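Local coordinates for uncharacterized conserved protein (Staphylococcus epidermidis, PDB 3FRM), which is of unknown function but carries a GNAT-type acetyltransferase domain, and so may transfer acetyl groups from acetyl-coenzyme A, at residues S39-Y44 / H71-F76; F95-L100 / Y247-E252; I12-N17 / A26-P31; K45-M50 / E80-V85. All blocks are in the same frame, centred on the assembly; numbering follows the deposited sequence.

How the contacts relate
All four contacts lie in or beside one mixed sheet. Contact 3 joins the loop before, and the first residue of, outermost strand 17-21 to 25-29, contact 1 pairs 41-44 with 72-75, and contact 2 pairs 241-251 with 96-105. Strands 25-29 and 41-44 are neighbours, as are 72-75 and 241-251; contact 1 touches contacts 2 and 3, its centre about 9 Å from each; contacts 2 and 3 lie about 17 Å apart. Contact 4, centred about 14 Å from contacts 1 and 2, touches both; it joins the connections into helices 50-66 and 84-92 and alternates along the chain with contact 1. The C-terminal strand 241-251 sews the N-terminal part into the fold; contacts 2 and 4 reach the second subunit.

Contact 1 (S39-Y44 / H71-F76)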
loop_
_atom_site.group_PDB
_atom_site.type_symbol
_atom_site.label_atom_id
_atom_site.label_comp_id
_atom_site.label_asym_id
_atom_site.label_seq_id
_atom_site.Cartn_x
_atom_site.Cartn_y
_atom_site.Cartn_z
ATOM N N SER A 39 16.315 -5.152 -14.657
ATOM C CA SER A 39 17.724 -5.379 -14.940
ATOM C C SER A 39 18.254 -4.360 -15.957
ATOM O O SER A 39 19.441 -4.380 -16.270
ATOM C CB SER A 39 17.917 -6.774 -15.531
ATOM O OG SER A 39 17.050 -7.707 -14.931
ATOM N N ASN A 40 17.391 -3.509 -16.506
ATOM C CA ASN A 40 17.805 -2.550 -17.509
ATOM C C ASN A 40 17.373 -1.116 -17.145
ATOM O O ASN A 40 16.286 -0.648 -17.482
ATOM C CB ASN A 40 17.326 -2.970 -18.907
ATOM C CG ASN A 40 17.897 -4.359 -19.367
ATOM O OD1 ASN A 40 19.031 -4.442 -19.841
ATOM N ND2 ASN A 40 17.081 -5.425 -19.280
ATOM N N THR A 41 18.235 -0.390 -16.462
ATOM C CA THR A 41 17.763 0.828 -15.850
ATOM C C THR A 41 18.930 1.694 -15.378
ATOM O O THR A 41 20.047 1.221 -15.225
ATOM C CB THR A 41 16.791 0.473 -14.651
ATOM O OG1 THR A 41 15.969 1.614 -14.317
ATOM C CG2 THR A 41 17.547 -0.047 -13.428
ATOM N N TRP A 42 18.647 2.972 -15.160
ATOM C CA TRP A 42 19.573 3.876 -14.580
ATOM C C TRP A 42 19.191 4.110 -13.105
ATOM O O TRP A 42 18.040 4.399 -12.829
ATOM C CB TRP A 42 19.459 5.223 -15.286
ATOM C CG TRP A 42 20.208 5.364 -16.507
ATOM C CD1 TRP A 42 20.296 4.449 -17.562
ATOM C CD2 TRP A 42 20.904 6.535 -16.931
ATOM N NE1 TRP A 42 21.055 4.996 -18.583
ATOM C CE2 TRP A 42 21.425 6.271 -18.234
ATOM C CE3 TRP A 42 21.137 7.775 -16.350
ATOM C CZ2 TRP A 42 22.184 7.201 -18.940
ATOM C CZ3 TRP A 42 21.894 8.690 -17.060
ATOM C CH2 TRP A 42 22.421 8.391 -18.333
ATOM N N ILE A 43 20.159 3.999 -12.192
ATOM C CA ILE A 43 19.962 4.317 -10.781
ATOM C C ILE A 43 20.690 5.651 -10.538
ATOM O O ILE A 43 21.899 5.695 -10.535
ATOM C CB ILE A 43 20.577 3.254 -9.879
ATOM C CG1 ILE A 43 20.233 1.824 -10.345
ATOM C CG2 ILE A 43 20.179 3.435 -8.377
ATOM C CD1 ILE A 43 18.785 1.490 -10.331
ATOM N N TYR A 44 19.972 6.747 -10.335
ATOM C CA TYR A 44 20.662 8.009 -10.031
ATOM C C TYR A 44 21.203 7.993 -8.602
ATOM O O TYR A 44 20.562 7.465 -7.697
ATOM C CB TYR A 44 19.747 9.230 -10.189
ATOM C CG TYR A 44 19.466 9.676 -11.612
ATOM C CD1 TYR A 44 20.450 10.283 -12.390
ATOM C CD2 TYR A 44 18.215 9.532 -12.163
ATOM C CE1 TYR A 44 20.209 10.697 -13.669
ATOM C CE2 TYR A 44 17.956 9.979 -13.496
ATOM C CZ TYR A 44 18.961 10.534 -14.218
ATOM O OH TYR A 44 18.699 10.963 -15.474
ATOM N N HIS A 71 11.912 -0.149 -23.480
ATOM C CA HIS A 71 11.344 0.659 -22.439
ATOM C C HIS A 71 12.374 1.689 -21.980
ATOM O O HIS A 71 13.519 1.676 -22.425
ATOM C CB HIS A 71 11.014 -0.268 -21.298
ATOM C CG HIS A 71 12.228 -0.819 -20.637
ATOM N ND1 HIS A 71 12.899 -1.921 -21.128
ATOM C CD2 HIS A 71 12.933 -0.380 -19.559
ATOM C CE1 HIS A 71 13.946 -2.162 -20.348
ATOM N NE2 HIS A 71 13.990 -1.246 -19.386
ATOM N N LEU A 72 11.989 2.538 -21.013
ATOM C CA LEU A 72 12.890 3.481 -20.418
ATOM C C LEU A 72 12.627 3.505 -18.907
ATOM O O LEU A 72 11.477 3.452 -18.487
ATOM C CB LEU A 72 12.648 4.886 -20.986
ATOM C CG LEU A 72 12.890 5.274 -22.420
ATOM C CD1 LEU A 72 12.873 6.827 -22.503
ATOM C CD2 LEU A 72 14.231 4.749 -22.877
ATOM N N SER A 73 13.673 3.617 -18.093
ATOM C CA SER A 73 13.444 3.666 -16.687
ATOM C C SER A 73 14.581 4.258 -15.824
ATOM O O SER A 73 15.737 4.089 -16.128
ATOM C CB SER A 73 13.026 2.281 -16.217
ATOM O OG SER A 73 14.107 1.418 -16.189
ATOM N N PHE A 74 14.210 4.926 -14.736
ATOM C CA PHE A 74 15.138 5.574 -13.862
ATOM C C PHE A 74 14.620 5.483 -12.455
ATOM O O PHE A 74 13.408 5.496 -12.233
ATOM C CB PHE A 74 15.259 7.068 -14.236
ATOM C CG PHE A 74 15.553 7.317 -15.731
ATOM C CD1 PHE A 74 16.836 7.587 -16.164
ATOM C CD2 PHE A 74 14.543 7.247 -16.683
ATOM C CE1 PHE A 74 17.110 7.816 -17.545
ATOM C CE2 PHE A 74 14.819 7.447 -18.059
ATOM C CZ PHE A 74 16.092 7.747 -18.476
ATOM N N SER A 75 15.556 5.366 -11.511
ATOM C CA SER A 75 15.327 5.573 -10.094
ATOM C C SER A 75 16.029 6.837 -9.741
ATOM O O SER A 75 17.093 7.080 -10.286
ATOM C CB SER A 75 16.036 4.527 -9.279
ATOM O OG SER A 75 15.472 3.338 -9.595
ATOM N N PHE A 76 15.500 7.548 -8.747
ATOM C CA PHE A 76 16.094 8.774 -8.299
ATOM C C PHE A 76 16.766 8.576 -6.931
ATOM O O PHE A 76 16.764 7.482 -6.374
ATOM C CB PHE A 76 15.050 9.914 -8.345
ATOM C CG PHE A 76 14.656 10.307 -9.739
ATOM C CD1 PHE A 76 15.387 11.217 -10.438
ATOM C CD2 PHE A 76 13.566 9.729 -10.361
ATOM C CE1 PHE A 76 15.031 11.561 -11.771
ATOM C CE2 PHE A 76 13.207 10.046 -11.647
ATOM C CZ PHE A 76 13.945 10.972 -12.367
HETATM O O HOH W 1 18.468 5.746 -7.271
#
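This is a buried pairing of parallel strands, 41-44 beside 72-75, inside the mixed sheet. Trp42 works both ways: its N donates to Ser73 O, and its O receives Ser75 N at 3.0 Å; Tyr44 N then donates to Ser75 O at 2.9 Å. His71 NE2 donates 3.0 Å to Asn40 O, meeting a lone pair in the carbonyl plane, and Asn40 O in turn lies close to the imidazole plane. The imidazole gets there because CG sits between the backbone N and the carbonyl carbon (chi1 69°), which places NE2 beside the carbonyl of Asn40. A short hydroxyl bond of 2.6 Å links Thr41 OG1 and Ser73 OG. On the face of Trp42 and Phe74 the rings gather, with Tyr44 and Phe76, into an aromatic cluster. Phe74 turns its edge toward a face of the Trp42 indole in an offset edge-to-face pair with planes at 63°, while its CD1 touches Trp42 CB at 3.6 Å. Tyr44 and Phe76 run side by side; their rings are nearly parallel but slid apart, meeting at CD2 of Tyr44 and CD1 of Phe76, 3.7 Å away. A water bridges Tyr44 O and Phe76 O. Helix 50-66 covers the cluster and takes the Tyr44 hydroxyl through Asp56. Strand, covering helix and parallel strand together make a classic beta-alpha-beta unit.

Contact 2 (F95-L100 / Y247-E252); sequences FQIGVL and YHILKE
Phe95 and Ile249 meet in the tightest part of this antiparallel pairing, Phe95 CD1 only 3.2 Å from Ile249 CD1. With chi1 at 58°, CG1 of Ile249 is flanked by both backbone branches, and its CD1 comes over one face of the ring; Lys251 CB covers the opposite face, 4.0 Å from the ring centroid. Farther along the same side, Val99 CG2 makes a CH-pi contact over a face of Tyr247, and Ile97 CG2 approaches the edge of that ring at 3.9 Å. Helix 84-92 packs on Ile97 and Ile249, and the Tyr247 hydroxyl bonds to His201 of the second subunit. The other side is looser and more polar. Here the His248 imidazole lies over the backbone N of Gly98, with Leu100 CD1 3.5 Å from ND1. At the solvent end Gln96 NE2 donates 2.7 Å to Glu252 OE1, arriving from above the carboxylate plane, and a water links the same NE2 to Glu252 N. Paired backbone bonds, Gln96 with Leu250 and Gly98 with His248, hold the two strands in step. Apolar packing thus secures one side, whereas the other keeps the Gln96-Glu252 hydrogen bond near solvent and His248 ND1 buried without a polar partner.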
loop_
_atom_site.group_PDB
_atom_site.type_symbol
_atom_site.label_atom_id
_atom_site.label_comp_id
_atom_site.label_asym_id
_atom_site.label_seq_id
_atom_site.Cartn_x
_atom_site.Cartn_y
_atom_site.Cartn_z
ATOM N N PHE A 95 5.600 9.004 -18.763
ATOM C CA PHE A 95 6.175 8.029 -17.804
ATOM C C PHE A 95 5.175 7.716 -16.720
ATOM O O PHE A 95 4.346 8.543 -16.427
ATOM C CB PHE A 95 7.444 8.588 -17.101
ATOM C CG PHE A 95 8.703 8.443 -17.900
ATOM C CD1 PHE A 95 9.596 7.425 -17.611
ATOM C CD2 PHE A 95 8.952 9.283 -19.001
ATOM C CE1 PHE A 95 10.755 7.242 -18.384
ATOM C CE2 PHE A 95 10.119 9.125 -19.814
ATOM C CZ PHE A 95 11.031 8.112 -19.497
ATOM N N GLN A 96 5.256 6.520 -16.143
ATOM C CA GLN A 96 4.581 6.187 -14.913
ATOM C C GLN A 96 5.511 6.542 -13.742
ATOM O O GLN A 96 6.691 6.162 -13.743
ATOM C CB GLN A 96 4.362 4.691 -14.835
ATOM C CG GLN A 96 3.737 3.967 -16.041
ATOM C CD GLN A 96 3.939 2.409 -15.928
ATOM O OE1 GLN A 96 4.123 1.864 -14.813
ATOM N NE2 GLN A 96 3.939 1.713 -17.075
ATOM N N ILE A 97 4.976 7.195 -12.717
ATOM C CA ILE A 97 5.764 7.575 -11.544
ATOM C C ILE A 97 5.401 6.677 -10.399
ATOM O O ILE A 97 4.231 6.465 -10.166
ATOM C CB ILE A 97 5.471 8.999 -11.154
ATOM C CG1 ILE A 97 5.734 9.877 -12.363
ATOM C CG2 ILE A 97 6.361 9.468 -10.002
ATOM C CD1 ILE A 97 5.577 11.395 -12.099
ATOM N N GLY A 98 6.373 6.136 -9.670
ATOM C CA GLY A 98 6.035 5.394 -8.492
ATOM C C GLY A 98 7.082 5.591 -7.412
ATOM O O GLY A 98 8.019 6.346 -7.599
ATOM N N VAL A 99 6.925 4.903 -6.291
ATOM C CA VAL A 99 7.831 5.017 -5.169
ATOM C C VAL A 99 8.232 3.618 -4.705
ATOM O O VAL A 99 7.381 2.699 -4.558
ATOM C CB VAL A 99 7.147 5.783 -4.049
ATOM C CG1 VAL A 99 7.984 5.784 -2.746
ATOM C CG2 VAL A 99 6.903 7.237 -4.486
ATOM N N LEU A 100 9.538 3.417 -4.525
ATOM C CA LEU A 100 10.040 2.205 -3.874
ATOM C C LEU A 100 10.190 2.569 -2.442
ATOM O O LEU A 100 10.588 3.689 -2.146
ATOM C CB LEU A 100 11.412 1.838 -4.404
ATOM C CG LEU A 100 11.607 0.979 -5.662
ATOM C CD1 LEU A 100 10.308 0.521 -6.412
ATOM C CD2 LEU A 100 12.590 1.701 -6.594
ATOM N N TYR A 247 11.826 7.578 -5.570
ATOM C CA TYR A 247 11.012 7.755 -6.765
ATOM C C TYR A 247 11.596 6.938 -7.930
ATOM O O TYR A 247 12.803 6.783 -8.035
ATOM C CB TYR A 247 10.888 9.252 -7.169
ATOM C CG TYR A 247 9.828 9.872 -6.357
ATOM C CD1 TYR A 247 8.494 9.788 -6.723
ATOM C CD2 TYR A 247 10.147 10.450 -5.130
ATOM C CE1 TYR A 247 7.482 10.277 -5.883
ATOM C CE2 TYR A 247 9.179 10.953 -4.307
ATOM C CZ TYR A 247 7.849 10.881 -4.658
ATOM O OH TYR A 247 6.922 11.394 -3.741
ATOM N N HIS A 248 10.739 6.466 -8.819
ATOM C CA HIS A 248 11.161 5.669 -9.936
ATOM C C HIS A 248 10.108 5.801 -11.060
ATOM O O HIS A 248 8.901 5.936 -10.835
ATOM C CB HIS A 248 11.446 4.198 -9.537
ATOM C CG HIS A 248 10.253 3.311 -9.630
ATOM N ND1 HIS A 248 9.398 3.099 -8.567
ATOM C CD2 HIS A 248 9.732 2.626 -10.677
ATOM C CE1 HIS A 248 8.406 2.315 -8.951
ATOM N NE2 HIS A 248 8.592 2.003 -10.221
ATOM N N ILE A 249 10.591 5.850 -12.273
ATOM C CA ILE A 249 9.678 6.056 -13.371
ATOM C C ILE A 249 9.922 5.012 -14.414
ATOM O O ILE A 249 11.045 4.550 -14.542
ATOM C CB ILE A 249 9.861 7.472 -13.948
ATOM C CG1 ILE A 249 11.281 7.702 -14.425
ATOM C CG2 ILE A 249 9.558 8.515 -12.851
ATOM C CD1 ILE A 249 11.369 8.930 -15.342
ATOM N N LEU A 250 8.883 4.711 -15.197
ATOM C CA LEU A 250 8.886 3.657 -16.200
ATOM C C LEU A 250 8.003 4.064 -17.361
ATOM O O LEU A 250 6.873 4.521 -17.153
ATOM C CB LEU A 250 8.333 2.335 -15.588
ATOM C CG LEU A 250 8.139 1.099 -16.515
ATOM C CD1 LEU A 250 9.459 0.717 -17.199
ATOM C CD2 LEU A 250 7.647 -0.108 -15.682
ATOM N N LYS A 251 8.538 3.928 -18.573
ATOM C CA LYS A 251 7.778 4.020 -19.810
ATOM C C LYS A 251 7.978 2.698 -20.518
ATOM O O LYS A 251 9.082 2.367 -20.905
ATOM C CB LYS A 251 8.277 5.135 -20.710
ATOM C CG LYS A 251 7.356 5.404 -21.890
ATOM C CD LYS A 251 7.868 6.606 -22.675
ATOM C CE LYS A 251 6.976 6.948 -23.859
ATOM N NZ LYS A 251 7.265 8.340 -24.339
ATOM N N GLU A 252 6.906 1.940 -20.676
ATOM C CA GLU A 252 7.001 0.581 -21.181
ATOM C C GLU A 252 7.358 0.533 -22.661
ATOM O O GLU A 252 7.896 -0.477 -23.116
ATOM C CB GLU A 252 5.717 -0.158 -20.888
ATOM C CG GLU A 252 5.504 -0.394 -19.379
ATOM C CD GLU A 252 4.158 -1.068 -19.026
ATOM O OE1 GLU A 252 3.680 -0.842 -17.883
ATOM O OE2 GLU A 252 3.586 -1.827 -19.859
HETATM O O HOH W 2 4.276 3.030 -19.536
#

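Contact 3 (I12-N17 / A26-P31); sequences IYIDGN and AIYLLP
Asn17 and Leu29 form one antiparallel hydrogen-bonded pair through their backbones: Asn17 N donates to Leu29 O at 3.0 Å and Leu29 N returns a bond to Asn17 O at 3.1 Å. The same Asn17 O receives a CA-H...O contact from Tyr28. Apolar packing centres on the Tyr28 ring. Ile14 CG2 sits over one face, 4.0 Å from the centroid in a CH-pi contact, and Ile14 CD1 reaches the phenol end, 3.7 Å from OH; the backbone of Gly16 passes at the ring edge. Leu30 straddles the polar side chains, with CD1 3.7 Å from Asn17 ND2 and CD2 3.9 Å from Asp15 OD1. Its CG is anti to the backbone N (chi1 -171°), which sets its two methyls against Asn17 and Asp15. Within 12-17, Asp15 centres an inverse gamma turn with a weak Gly16 N to Ile14 O bond, and its OD2 accepts Tyr13 OH at 2.9 Å on the anti side, tilted from the carboxylate plane. The loop leads into strand 17-21, which forms a hairpin with 25-29. Strand 41-44 lies along the other edge of 25-29, helix 50-66 packs on Ile27 and Leu29, and Tyr13 N reaches Glu189 of strand 188-195.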
loop_
_atom_site.group_PDB
_atom_site.type_symbol
_atom_site.label_atom_id
_atom_site.label_comp_id
_atom_site.label_asym_id
_atom_site.label_seq_id
_atom_site.Cartn_x
_atom_site.Cartn_y
_atom_site.Cartn_z
ATOM N N ILE A 12 20.439 -3.089 -1.242
ATOM C CA ILE A 12 19.484 -3.842 -2.035
ATOM C C ILE A 12 20.134 -4.392 -3.303
ATOM O O ILE A 12 20.910 -3.731 -3.930
ATOM C CB ILE A 12 18.223 -3.016 -2.258
ATOM C CG1 ILE A 12 17.535 -2.764 -0.886
ATOM C CG2 ILE A 12 17.320 -3.568 -3.396
ATOM C CD1 ILE A 12 16.692 -3.969 -0.246
ATOM N N TYR A 13 19.837 -5.642 -3.626
ATOM C CA TYR A 13 20.396 -6.305 -4.746
ATOM C C TYR A 13 19.803 -5.724 -6.058
ATOM O O TYR A 13 18.660 -5.321 -6.086
ATOM C CB TYR A 13 20.071 -7.789 -4.593
ATOM C CG TYR A 13 20.524 -8.592 -5.733
ATOM C CD1 TYR A 13 21.789 -9.170 -5.727
ATOM C CD2 TYR A 13 19.700 -8.767 -6.862
ATOM C CE1 TYR A 13 22.250 -9.916 -6.837
ATOM C CE2 TYR A 13 20.137 -9.499 -7.959
ATOM C CZ TYR A 13 21.414 -10.073 -7.945
ATOM O OH TYR A 13 21.857 -10.807 -9.018
ATOM N N ILE A 14 20.577 -5.682 -7.130
ATOM C CA ILE A 14 20.017 -5.346 -8.460
ATOM C C ILE A 14 20.435 -6.442 -9.416
ATOM O O ILE A 14 21.599 -6.804 -9.480
ATOM C CB ILE A 14 20.537 -4.002 -9.017
ATOM C CG1 ILE A 14 20.243 -2.834 -8.066
ATOM C CG2 ILE A 14 19.957 -3.679 -10.426
ATOM C CD1 ILE A 14 21.481 -2.222 -7.535
ATOM N N ASP A 15 19.514 -7.003 -10.173
ATOM C CA ASP A 15 19.972 -8.038 -11.074
ATOM C C ASP A 15 20.342 -7.527 -12.447
ATOM O O ASP A 15 19.855 -8.034 -13.468
ATOM C CB ASP A 15 19.013 -9.201 -11.208
ATOM C CG ASP A 15 19.614 -10.307 -12.053
ATOM O OD1 ASP A 15 18.990 -10.756 -13.063
ATOM O OD2 ASP A 15 20.782 -10.659 -11.717
ATOM N N GLY A 16 21.225 -6.541 -12.493
ATOM C CA GLY A 16 21.844 -6.260 -13.770
ATOM C C GLY A 16 23.346 -6.378 -13.683
ATOM O O GLY A 16 23.901 -6.569 -12.596
ATOM N N ASN A 17 23.981 -6.256 -14.841
ATOM C CA ASN A 17 25.375 -5.966 -14.916
ATOM C C ASN A 17 25.484 -4.475 -14.791
ATOM O O ASN A 17 24.787 -3.737 -15.490
ATOM C CB ASN A 17 25.947 -6.354 -16.281
ATOM C CG ASN A 17 25.657 -7.792 -16.658
ATOM O OD1 ASN A 17 25.874 -8.176 -17.802
ATOM N ND2 ASN A 17 25.141 -8.590 -15.715
ATOM N N ALA A 26 24.445 5.011 -11.712
ATOM C CA ALA A 26 24.889 3.678 -12.066
ATOM C C ALA A 26 23.992 3.284 -13.216
ATOM O O ALA A 26 22.801 3.515 -13.151
ATOM C CB ALA A 26 24.681 2.702 -10.857
ATOM N N ILE A 27 24.551 2.734 -14.276
ATOM C CA ILE A 27 23.760 2.217 -15.408
ATOM C C ILE A 27 23.791 0.674 -15.455
ATOM O O ILE A 27 24.858 0.102 -15.428
ATOM C CB ILE A 27 24.344 2.710 -16.694
ATOM C CG1 ILE A 27 24.256 4.248 -16.758
ATOM C CG2 ILE A 27 23.715 1.981 -17.899
ATOM C CD1 ILE A 27 24.620 4.786 -18.144
ATOM N N TYR A 28 22.636 0.012 -15.489
ATOM C CA TYR A 28 22.570 -1.443 -15.484
ATOM C C TYR A 28 21.853 -1.898 -16.766
ATOM O O TYR A 28 20.869 -1.304 -17.185
ATOM C CB TYR A 28 21.779 -1.893 -14.285
ATOM C CG TYR A 28 22.508 -1.771 -12.964
ATOM C CD1 TYR A 28 23.131 -2.875 -12.403
ATOM C CD2 TYR A 28 22.597 -0.559 -12.308
ATOM C CE1 TYR A 28 23.810 -2.791 -11.180
ATOM C CE2 TYR A 28 23.293 -0.442 -11.098
ATOM C CZ TYR A 28 23.888 -1.586 -10.541
ATOM O OH TYR A 28 24.576 -1.523 -9.353
ATOM N N LEU A 29 22.358 -2.985 -17.342
ATOM C CA LEU A 29 21.863 -3.636 -18.490
ATOM C C LEU A 29 22.085 -5.140 -18.313
ATOM O O LEU A 29 23.043 -5.555 -17.646
ATOM C CB LEU A 29 22.713 -3.210 -19.665
ATOM C CG LEU A 29 22.345 -2.179 -20.717
ATOM C CD1 LEU A 29 21.581 -0.997 -20.213
ATOM C CD2 LEU A 29 23.662 -1.762 -21.285
ATOM N N LEU A 30 21.236 -5.939 -18.963
ATOM C CA LEU A 30 21.425 -7.344 -19.070
ATOM C C LEU A 30 21.110 -7.704 -20.532
ATOM O O LEU A 30 19.981 -8.082 -20.887
ATOM C CB LEU A 30 20.525 -8.085 -18.100
ATOM C CG LEU A 30 20.739 -9.604 -17.922
ATOM C CD1 LEU A 30 22.132 -9.964 -17.459
ATOM C CD2 LEU A 30 19.755 -10.200 -16.891
ATOM N N PRO A 31 22.125 -7.578 -21.398
ATOM C CA PRO A 31 21.987 -7.691 -22.837
ATOM C C PRO A 31 21.346 -8.999 -23.358
ATOM O O PRO A 31 20.625 -8.955 -24.353
ATOM C CB PRO A 31 23.419 -7.482 -23.335
ATOM C CG PRO A 31 24.017 -6.557 -22.303
ATOM C CD PRO A 31 23.456 -7.071 -21.004
#

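Contact 4 (K45-M50 / E80-V85). With SO4 (sulfate ion), chain J.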
loop_
_atom_site.group_PDB
_atom_site.type_symbol
_atom_site.label_atom_id
_atom_site.label_comp_id
_atom_site.label_asym_id
_atom_site.label_seq_id
_atom_site.Cartn_x
_atom_site.Cartn_y
_atom_site.Cartn_z
ATOM N N LYS A 45 22.372 8.600 -8.422
ATOM C CA LYS A 45 22.923 8.902 -7.132
ATOM C C LYS A 45 22.719 10.379 -6.773
ATOM O O LYS A 45 22.452 10.710 -5.612
ATOM C CB LYS A 45 24.388 8.516 -7.120
ATOM C CG LYS A 45 24.511 6.990 -7.017
ATOM C CD LYS A 45 25.781 6.398 -7.630
ATOM C CE LYS A 45 26.899 6.348 -6.614
ATOM N NZ LYS A 45 28.201 6.202 -7.329
ATOM N N THR A 46 22.787 11.258 -7.764
ATOM C CA THR A 46 22.404 12.660 -7.555
ATOM C C THR A 46 21.342 13.114 -8.567
ATOM O O THR A 46 21.312 12.666 -9.686
ATOM C CB THR A 46 23.612 13.598 -7.561
ATOM O OG1 THR A 46 24.368 13.331 -8.749
ATOM C CG2 THR A 46 24.485 13.323 -6.358
HETATM N N MSE A 47 20.477 14.015 -8.139
HETATM C CA MSE A 47 19.403 14.576 -8.953
HETATM C C MSE A 47 19.845 15.280 -10.207
HETATM O O MSE A 47 20.503 16.300 -10.129
HETATM C CB MSE A 47 18.624 15.613 -8.136
HETATM C CG MSE A 47 17.457 15.041 -7.383
HETATM SE SE MSE A 47 15.952 14.410 -8.530
HETATM C CE MSE A 47 14.886 13.843 -6.966
ATOM N N PRO A 48 19.444 14.765 -11.368
ATOM C CA PRO A 48 19.693 15.471 -12.608
ATOM C C PRO A 48 18.851 16.748 -12.664
ATOM O O PRO A 48 17.761 16.753 -12.141
ATOM C CB PRO A 48 19.207 14.473 -13.674
ATOM C CG PRO A 48 18.164 13.664 -13.016
ATOM C CD PRO A 48 18.662 13.534 -11.578
ATOM N N THR A 49 19.329 17.824 -13.274
ATOM C CA THR A 49 18.403 18.857 -13.692
ATOM C C THR A 49 17.567 18.284 -14.836
ATOM O O THR A 49 17.898 17.242 -15.455
ATOM C CB THR A 49 19.099 20.056 -14.285
ATOM O OG1 THR A 49 19.506 19.749 -15.628
ATOM C CG2 THR A 49 20.281 20.451 -13.457
HETATM N N MSE A 50 16.486 18.995 -15.121
HETATM C CA MSE A 50 15.601 18.697 -16.206
HETATM C C MSE A 50 16.372 18.505 -17.482
HETATM O O MSE A 50 16.128 17.532 -18.166
HETATM C CB MSE A 50 14.574 19.798 -16.344
HETATM C CG MSE A 50 13.235 19.330 -16.854
HETATM SE SE MSE A 50 12.937 20.021 -18.641
HETATM C CE MSE A 50 12.171 21.803 -18.391
ATOM N N GLU A 80 14.962 11.546 -1.850
ATOM C CA GLU A 80 14.858 12.850 -2.504
ATOM C C GLU A 80 13.572 12.994 -3.326
ATOM O O GLU A 80 13.287 12.128 -4.124
ATOM C CB GLU A 80 16.096 13.072 -3.369
ATOM C CG GLU A 80 17.331 13.444 -2.496
ATOM C CD GLU A 80 18.601 13.661 -3.302
ATOM O OE1 GLU A 80 18.575 14.359 -4.342
ATOM O OE2 GLU A 80 19.652 13.128 -2.889
ATOM N N LYS A 81 12.818 14.063 -3.055
ATOM C CA LYS A 81 11.682 14.580 -3.817
ATOM C C LYS A 81 12.190 15.220 -5.087
ATOM O O LYS A 81 13.206 15.861 -5.044
ATOM C CB LYS A 81 10.970 15.702 -3.015
ATOM C CG LYS A 81 10.289 15.265 -1.680
ATOM C CD LYS A 81 9.262 14.107 -1.922
ATOM C CE LYS A 81 7.959 14.567 -2.581
ATOM N NZ LYS A 81 7.250 15.615 -1.767
ATOM N N ILE A 82 11.480 15.043 -6.200
ATOM C CA ILE A 82 11.844 15.554 -7.534
ATOM C C ILE A 82 11.307 16.968 -7.775
ATOM O O ILE A 82 10.189 17.295 -7.389
ATOM C CB ILE A 82 11.232 14.636 -8.591
ATOM C CG1 ILE A 82 11.522 13.188 -8.237
ATOM C CG2 ILE A 82 11.746 14.908 -9.985
ATOM C CD1 ILE A 82 10.860 12.186 -9.260
ATOM N N ASP A 83 12.084 17.817 -8.421
ATOM C CA ASP A 83 11.598 19.173 -8.587
ATOM C C ASP A 83 10.371 19.189 -9.503
ATOM O O ASP A 83 10.197 18.319 -10.378
ATOM C CB ASP A 83 12.684 20.109 -9.113
ATOM C CG ASP A 83 12.175 21.519 -9.295
ATOM O OD1 ASP A 83 11.817 21.850 -10.449
ATOM O OD2 ASP A 83 12.061 22.284 -8.276
ATOM N N GLU A 84 9.513 20.169 -9.272
ATOM C CA GLU A 84 8.310 20.358 -10.045
ATOM C C GLU A 84 8.542 20.341 -11.571
ATOM O O GLU A 84 7.855 19.644 -12.336
ATOM C CB GLU A 84 7.661 21.677 -9.665
ATOM C CG GLU A 84 6.304 21.824 -10.336
ATOM C CD GLU A 84 5.921 23.266 -10.559
ATOM O OE1 GLU A 84 5.847 24.028 -9.541
ATOM O OE2 GLU A 84 5.684 23.620 -11.753
ATOM N N VAL A 85 9.538 21.089 -11.991
ATOM C CA VAL A 85 9.794 21.284 -13.388
ATOM C C VAL A 85 10.114 19.948 -14.095
ATOM O O VAL A 85 9.659 19.699 -15.264
ATOM C CB VAL A 85 10.881 22.322 -13.557
ATOM C CG1 VAL A 85 11.173 22.536 -15.044
ATOM C CG2 VAL A 85 10.440 23.642 -12.871
HETATM S S SO4 J . 3.573 15.602 -1.450
HETATM O O1 SO4 J . 3.632 14.245 -0.932
HETATM O O2 SO4 J . 4.612 15.781 -2.461
HETATM O O3 SO4 J . 2.264 15.833 -2.070
HETATM O O4 SO4 J . 3.641 16.610 -0.396
HETATM O O HOH W 3 22.297 12.391 -3.754
#
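The Glu80 carboxylate brings OE1 against the selenomethionine side chain of Met47, 3.3 Å from CG, while a water joins OE2 to Lys45 O. A second carboxylate, that of Asp83, is met from above its plane by Val85 N, 2.9 Å from OD1, an N-cap bond that starts helix 84-92. Otherwise the contact is made by two long, bent selenomethionine side chains. Met47 bends at chi2 (-68°) and slides past Glu80 in the opposite direction; its CE rests 3.3 Å from Lys81 O and 3.7 Å from Ile82 CG1. Met50 crosses Val85 at about a right angle, with CE 3.6 Å from CG1. Lys81 folds back at three successive torsions, its NZ donating 2.7 Å to sulfate O2. That ion, probably from the crystallisation liquor, is also bonded by Arg237, and by backbone N atoms of Gly203, Gly205 and Ser206, all of the second subunit. The last three lie in a glycine-rich turn resembling the one that grips the pyrophosphate of acetyl-coenzyme A in GNAT enzymes, which the sulfate may mimic. Segment 45-50 runs from strand 41-44 into helix 50-66, capped by Thr49, and 80-85 leads into helix 84-92; Ile82 and Lys81 pack on Tyr247 of strand 241-251.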